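Local coordinates for uncharacterized protein (Bacteroides eggerthii, PDB 4FTD) that is of unknown function but pairs an immunoglobulin-like domain with a six-bladed beta-propeller, and may take part in carbohydrate metabolism, at residues L18-L23 with G35-A40; A358-A363 with G408-Q413. All blocks are in the same frame, centred on the assembly; numbering follows the deposited sequence.

How the contacts relate
Contact 1 (residues 18-23 with 35-40) and contact 2 (358-363 with 408-413) lie in different domains, on opposite sides of the chain's centre. Contact 1 joins two neighbouring strands of the immunoglobulin-like part, about 43 Å from that centre. Contact 2 sits about 21 Å from it in the propeller, where a loop of one blade meets the segment entering the next. Their centres are about 59 Å apart and their nearest atoms about 46 Å; contact 1 is complete in the chain before contact 2 begins. One is a strand pair with one direct bond and one water bridge; in the other, a loop glutamine holds the second segment's backbone. No active site has been established.

Contact 1: L18-L23 with G35-A40; sequences LSIKIL and GTIDEA
The Leu18-Ser19 peptide carries the terminal methyl of Ile37 over one face, with Ile37 CD1 3.6 Å from Ser19 CA. Ile37 CG1 stands beside its own backbone N, anti to the carbonyl carbon (chi1 -54°), and the chain, extended from there, reaches CD1 across. At the Ile20 peptide it is the oxygen that is used: it takes Gly35 N at 2.8 Å, a fairly straight bond (165° at the hydrogen) whose donor is tilted 28° from the carbonyl plane. Alongside, a water accepts from Ile20 N at 2.9 Å and donates to Gly35 O at 2.7 Å, replacing the second direct bond of an antiparallel pair. The two isoleucine side chains cross at about a right angle, Ile20 CG2 meeting Ile37 CG1 at 4.1 Å. Isoleucine suits position 37, its apolar branched chain both covering the peptide face and meeting Ile20; glycine suits 35, since a beta carbon there would clash with Ile20 CG2. Ile20 also packs on Ile60 of strand 58-64 and Met103 of strand 98-106 in this immunoglobulin-like domain. Across the other edge of strand 17-22, Leu18 and Ser19 form a classic beta bulge opposite Glu63. Chemically, one direct bond and one water bridge serve the peptide groups of Ile20 and Gly35, while branched aliphatic groups pack beside them.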
ATOM      1  N   LEU A  18      35.111  19.632  27.960  1.00 65.11           N
ATOM      2  CA  LEU A  18      35.208  20.303  26.649  1.00 62.67           C
ATOM      3  C   LEU A  18      34.945  19.339  25.452  1.00 58.07           C
ATOM      4  O   LEU A  18      34.394  19.736  24.432  1.00 64.38           O
ATOM      5  CB  LEU A  18      36.583  20.983  26.561  1.00 64.13           C
ATOM      6  CG  LEU A  18      36.952  21.909  27.726  1.00 72.84           C
ATOM      7  CD1 LEU A  18      38.404  22.374  27.669  1.00 74.53           C
ATOM      8  CD2 LEU A  18      36.001  23.094  27.728  1.00 63.72           C
ATOM      9  N   SER A  19      35.333  18.065  25.569  1.00 58.20           N
ATOM     10  CA  SER A  19      35.015  17.064  24.529  1.00 57.44           C
ATOM     11  C   SER A  19      35.142  15.669  25.119  1.00 51.05           C
ATOM     12  O   SER A  19      35.819  15.482  26.117  1.00 51.53           O
ATOM     13  CB  SER A  19      35.924  17.193  23.293  1.00 63.71           C
ATOM     14  OG  SER A  19      37.252  16.804  23.585  1.00 68.18           O
ATOM     15  N   ILE A  20      34.472  14.706  24.508  1.00 50.01           N
ATOM     16  CA  ILE A  20      34.472  13.341  25.018  1.00 49.13           C
ATOM     17  C   ILE A  20      34.226  12.366  23.850  1.00 53.94           C
ATOM     18  O   ILE A  20      33.504  12.671  22.886  1.00 51.93           O
ATOM     19  CB  ILE A  20      33.424  13.200  26.166  1.00 48.26           C
ATOM     20  CG1 ILE A  20      33.626  11.869  26.936  1.00 43.94           C
ATOM     21  CG2 ILE A  20      32.008  13.457  25.638  1.00 50.72           C
ATOM     22  CD1 ILE A  20      32.880  11.735  28.248  1.00 47.55           C
ATOM     23  N   LYS A  21      34.905  11.238  23.911  1.00 44.52           N
ATOM     24  CA  LYS A  21      34.719  10.144  22.978  1.00 48.55           C
ATOM     25  C   LYS A  21      34.763   8.823  23.689  1.00 45.62           C
ATOM     26  O   LYS A  21      35.477   8.672  24.710  1.00 43.56           O
ATOM     27  CB  LYS A  21      35.716  10.146  21.815  1.00 54.98           C
ATOM     28  CG  LYS A  21      36.988  10.938  21.957  1.00 69.28           C
ATOM     29  CD  LYS A  21      37.911  10.679  20.765  1.00 64.26           C
ATOM     30  CE  LYS A  21      38.972  11.757  20.591  1.00 90.22           C
ATOM     31  NZ  LYS A  21      40.046  11.387  19.610  1.00 87.13           N
ATOM     32  N   ILE A  22      33.982   7.890  23.156  1.00 42.95           N
ATOM     33  CA  ILE A  22      34.061   6.470  23.519  1.00 40.59           C
ATOM     34  C   ILE A  22      35.053   5.863  22.517  1.00 47.47           C
ATOM     35  O   ILE A  22      34.934   6.065  21.316  1.00 45.65           O
ATOM     36  CB  ILE A  22      32.695   5.780  23.439  1.00 43.62           C
ATOM     37  CG1 ILE A  22      31.774   6.258  24.572  1.00 45.03           C
ATOM     38  CG2 ILE A  22      32.825   4.244  23.475  1.00 40.11           C
ATOM     39  CD1 ILE A  22      30.321   5.980  24.277  1.00 43.96           C
ATOM     40  N   LEU A  23      36.065   5.168  23.008  1.00 41.99           N
ATOM     41  CA  LEU A  23      37.123   4.648  22.132  1.00 41.14           C
ATOM     42  C   LEU A  23      36.876   3.209  21.655  1.00 40.62           C
ATOM     43  O   LEU A  23      37.471   2.767  20.673  1.00 46.33           O
ATOM     44  CB  LEU A  23      38.465   4.734  22.868  1.00 40.76           C
ATOM     45  CG  LEU A  23      38.919   6.088  23.396  1.00 43.15           C
ATOM     46  CD1 LEU A  23      40.158   5.817  24.282  1.00 42.59           C
ATOM     47  CD2 LEU A  23      39.253   7.056  22.251  1.00 45.96           C
ATOM     48  N   GLY A  35      31.115  12.314  21.422  1.00 51.44           N
ATOM     49  CA  GLY A  35      29.949  12.720  22.198  1.00 48.51           C
ATOM     50  C   GLY A  35      29.560  14.166  21.951  1.00 53.14           C
ATOM     51  O   GLY A  35      30.398  14.971  21.521  1.00 54.44           O
ATOM     52  N   THR A  36      28.290  14.482  22.224  1.00 54.77           N
ATOM     53  CA  THR A  36      27.778  15.846  22.181  1.00 58.91           C
ATOM     54  C   THR A  36      27.483  16.285  23.623  1.00 57.43           C
ATOM     55  O   THR A  36      26.691  15.653  24.309  1.00 55.85           O
ATOM     56  CB  THR A  36      26.499  15.931  21.322  1.00 61.75           C
ATOM     57  OG1 THR A  36      26.790  15.432  20.019  1.00 65.51           O
ATOM     58  CG2 THR A  36      25.988  17.399  21.214  1.00 66.92           C
ATOM     59  N   ILE A  37      28.103  17.387  24.051  1.00 59.04           N
ATOM     60  CA  ILE A  37      27.962  17.925  25.402  1.00 57.92           C
ATOM     61  C   ILE A  37      27.041  19.128  25.382  1.00 62.93           C
ATOM     62  O   ILE A  37      27.265  20.051  24.621  1.00 65.16           O
ATOM     63  CB  ILE A  37      29.330  18.350  25.989  1.00 59.24           C
ATOM     64  CG1 ILE A  37      30.320  17.168  25.904  1.00 57.82           C
ATOM     65  CG2 ILE A  37      29.176  18.813  27.449  1.00 52.91           C
ATOM     66  CD1 ILE A  37      31.772  17.556  25.892  1.00 56.13           C
ATOM     67  N   ASP A  38      25.985  19.091  26.183  1.00 65.86           N
ATOM     68  CA  ASP A  38      25.119  20.257  26.368  1.00 68.14           C
ATOM     69  C   ASP A  38      25.472  20.794  27.747  1.00 64.44           C
ATOM     70  O   ASP A  38      25.024  20.265  28.756  1.00 65.46           O
ATOM     71  CB  ASP A  38      23.642  19.875  26.273  1.00 70.08           C
ATOM     72  CG  ASP A  38      22.726  21.091  26.220  1.00 75.30           C
ATOM     73  OD1 ASP A  38      23.001  22.083  26.931  1.00 84.00           O
ATOM     74  OD2 ASP A  38      21.743  21.055  25.445  1.00 75.46           O
ATOM     75  N   GLU A  39      26.288  21.843  27.792  1.00 70.62           N
ATOM     76  CA  GLU A  39      26.779  22.371  29.066  1.00 68.46           C
ATOM     77  C   GLU A  39      25.704  22.963  29.978  1.00 69.90           C
ATOM     78  O   GLU A  39      25.803  22.832  31.191  1.00 70.02           O
ATOM     79  CB  GLU A  39      27.893  23.401  28.824  1.00 66.29           C
ATOM     80  CG  GLU A  39      28.536  23.953  30.103  1.00 75.15           C
ATOM     81  CD  GLU A  39      29.195  22.887  30.950  1.00 74.54           C
ATOM     82  OE1 GLU A  39      29.676  21.892  30.373  1.00 75.13           O
ATOM     83  OE2 GLU A  39      29.239  23.048  32.187  1.00 78.46           O
ATOM     84  N   ALA A  40      24.702  23.631  29.403  1.00 75.66           N
ATOM     85  CA  ALA A  40      23.632  24.247  30.202  1.00 79.84           C
ATOM     86  C   ALA A  40      22.819  23.155  30.891  1.00 82.85           C
ATOM     87  O   ALA A  40      22.483  23.280  32.074  1.00 79.56           O
ATOM     88  CB  ALA A  40      22.730  25.131  29.337  1.00 78.36           C
TER
HETATM   89  O   HOH W   1      32.908  15.780  22.264  1.00 51.63           O

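Contact 2: A358-A363 with G408-Q413; sequences AGQGAA and GNALAQ
Hydrogen bonding here centres on the carboxamide of Gln360, which takes from one backbone group of 408-413 and gives to another. Ala410 N approaches Gln360 OE1 almost head-on at 2.9 Å, 161° at the oxygen, an approach that also brings Ala410 CB to 3.2 Å from OE1. Gln360 NE2 donates to Gly408 O at 3.0 Å; that oxygen lies near the plane of the Gln360 amide, whereas NE2 stands well above the plane of the Gly408 carbonyl. With CG anti to the backbone N (chi1 178°) and a bend at chi2 (67°), the amide is brought alongside the 408-410 backbone. Glutamine suits the place because one flat group is both donor and acceptor, and the two bonds together fix its rotation. A leucine in its place would probably leave Ala410 N and Gly408 O without these partners and the 408-410 backbone less firmly tied to the loop.

In the six-bladed propeller, 358-363 is a loop following strand 350-357 of one blade, and 408-413 leads into strand 412-420 of the last, which strand 120-125 completes. Ala410 centres an inverse gamma turn, closed by a weak bond from Leu411 N to Asn409 O.

Van der Waals contact falls to two alanines: Ala410 CB meets Ala358 CB at 4.2 Å, and Ala358 CB lies 3.4 Å from Ala410 O. Alanine suits so close an approach of the chains. At the positive phi of Gly359 a beta carbon would collide with the carbonyl oxygen of Ala358. Outside the pair, Arg435 bonds to the carbonyl oxygens of Ala358 and Gly359, and Glu338 OE1 accepts from Gln360 N.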
ATOM      1  N   ALA A 358     -14.926   4.519  -1.116  1.00 45.43           N
ATOM      2  CA  ALA A 358     -15.702   4.766  -2.354  1.00 42.01           C
ATOM      3  C   ALA A 358     -16.557   6.025  -2.365  1.00 43.40           C
ATOM      4  O   ALA A 358     -16.479   6.861  -3.292  1.00 45.07           O
ATOM      5  CB  ALA A 358     -16.560   3.542  -2.668  1.00 40.28           C
ATOM      6  N   GLY A 359     -17.404   6.182  -1.350  1.00 42.39           N
ATOM      7  CA  GLY A 359     -18.344   7.291  -1.375  1.00 45.55           C
ATOM      8  C   GLY A 359     -19.525   7.054  -2.307  1.00 46.37           C
ATOM      9  O   GLY A 359     -19.771   7.846  -3.205  1.00 40.84           O
ATOM     10  N   GLN A 360     -20.287   5.997  -2.032  1.00 44.03           N
ATOM     11  CA  GLN A 360     -21.434   5.581  -2.860  1.00 44.90           C
ATOM     12  C   GLN A 360     -22.684   6.152  -2.263  1.00 49.30           C
ATOM     13  O   GLN A 360     -23.017   5.815  -1.134  1.00 48.79           O
ATOM     14  CB  GLN A 360     -21.529   4.044  -2.901  1.00 50.40           C
ATOM     15  CG  GLN A 360     -22.699   3.445  -3.683  1.00 54.32           C
ATOM     16  CD  GLN A 360     -22.611   3.697  -5.176  1.00 49.61           C
ATOM     17  OE1 GLN A 360     -21.591   4.075  -5.683  1.00 47.20           O
ATOM     18  NE2 GLN A 360     -23.710   3.493  -5.880  1.00 51.12           N
ATOM     19  N   GLY A 361     -23.340   7.049  -2.992  1.00 45.04           N
ATOM     20  CA  GLY A 361     -24.573   7.707  -2.576  1.00 48.90           C
ATOM     21  C   GLY A 361     -24.229   9.141  -2.288  1.00 48.10           C
ATOM     22  O   GLY A 361     -23.212   9.430  -1.633  1.00 48.33           O
ATOM     23  N   ALA A 362     -25.078  10.038  -2.767  1.00 51.97           N
ATOM     24  CA  ALA A 362     -24.912  11.470  -2.572  1.00 49.94           C
ATOM     25  C   ALA A 362     -24.730  11.865  -1.117  1.00 55.99           C
ATOM     26  O   ALA A 362     -24.067  12.852  -0.853  1.00 59.05           O
ATOM     27  CB  ALA A 362     -26.078  12.212  -3.186  1.00 51.00           C
ATOM     28  N   ALA A 363     -25.286  11.084  -0.179  1.00 56.08           N
ATOM     29  CA  ALA A 363     -25.211  11.380   1.262  1.00 52.12           C
ATOM     30  C   ALA A 363     -24.011  10.718   1.946  1.00 53.26           C
ATOM     31  O   ALA A 363     -23.775  10.910   3.118  1.00 54.94           O
ATOM     32  CB  ALA A 363     -26.503  10.948   1.945  1.00 52.49           C
ATOM     33  N   GLY A 408     -23.543   8.088  -7.463  1.00 48.51           N
ATOM     34  CA  GLY A 408     -24.209   6.795  -7.664  1.00 44.68           C
ATOM     35  C   GLY A 408     -23.374   5.738  -8.378  1.00 50.42           C
ATOM     36  O   GLY A 408     -23.862   4.663  -8.591  1.00 46.79           O
ATOM     37  N   ASN A 409     -22.112   6.011  -8.723  1.00 45.61           N
ATOM     38  CA  ASN A 409     -21.292   5.066  -9.476  1.00 43.77           C
ATOM     39  C   ASN A 409     -19.830   5.167  -9.007  1.00 44.52           C
ATOM     40  O   ASN A 409     -18.928   5.400  -9.803  1.00 44.56           O
ATOM     41  CB  ASN A 409     -21.473   5.309 -10.991  1.00 43.80           C
ATOM     42  CG  ASN A 409     -21.423   6.775 -11.350  1.00 47.08           C
ATOM     43  OD1 ASN A 409     -22.397   7.325 -11.848  1.00 47.84           O
ATOM     44  ND2 ASN A 409     -20.314   7.443 -11.014  1.00 44.41           N
ATOM     45  N   ALA A 410     -19.640   4.949  -7.705  1.00 43.68           N
ATOM     46  CA  ALA A 410     -18.410   5.262  -6.990  1.00 46.57           C
ATOM     47  C   ALA A 410     -17.392   4.105  -7.058  1.00 40.51           C
ATOM     48  O   ALA A 410     -16.805   3.683  -6.042  1.00 42.65           O
ATOM     49  CB  ALA A 410     -18.769   5.653  -5.545  1.00 42.07           C
ATOM     50  N   LEU A 411     -17.147   3.619  -8.265  1.00 41.21           N
ATOM     51  CA  LEU A 411     -16.192   2.544  -8.461  1.00 38.78           C
ATOM     52  C   LEU A 411     -14.778   3.132  -8.172  1.00 34.84           C
ATOM     53  O   LEU A 411     -14.457   4.303  -8.576  1.00 42.24           O
ATOM     54  CB  LEU A 411     -16.280   1.904  -9.865  1.00 42.74           C
ATOM     55  CG  LEU A 411     -17.488   0.959 -10.134  1.00 42.59           C
ATOM     56  CD1 LEU A 411     -17.517  -0.227  -9.161  1.00 37.85           C
ATOM     57  CD2 LEU A 411     -18.798   1.729 -10.142  1.00 38.54           C
ATOM     58  N   ALA A 412     -14.016   2.358  -7.399  1.00 38.43           N
ATOM     59  CA  ALA A 412     -12.666   2.721  -6.946  1.00 36.29           C
ATOM     60  C   ALA A 412     -11.737   1.539  -7.104  1.00 41.00           C
ATOM     61  O   ALA A 412     -12.169   0.389  -6.974  1.00 36.96           O
ATOM     62  CB  ALA A 412     -12.658   3.186  -5.489  1.00 36.97           C
ATOM     63  N   GLN A 413     -10.482   1.828  -7.446  1.00 35.42           N
ATOM     64  CA  GLN A 413      -9.458   0.831  -7.663  1.00 37.62           C
ATOM     65  C   GLN A 413      -8.219   1.229  -6.826  1.00 41.85           C
ATOM     66  O   GLN A 413      -8.004   2.397  -6.461  1.00 36.40           O
ATOM     67  CB  GLN A 413      -9.021   0.737  -9.148  1.00 33.64           C
ATOM     68  CG  GLN A 413     -10.122   0.309 -10.111  1.00 36.53           C
ATOM     69  CD  GLN A 413     -11.142   1.380 -10.384  1.00 39.82           C
ATOM     70  OE1 GLN A 413     -10.789   2.558 -10.556  1.00 37.94           O
ATOM     71  NE2 GLN A 413     -12.412   0.991 -10.462  1.00 36.23           N
TER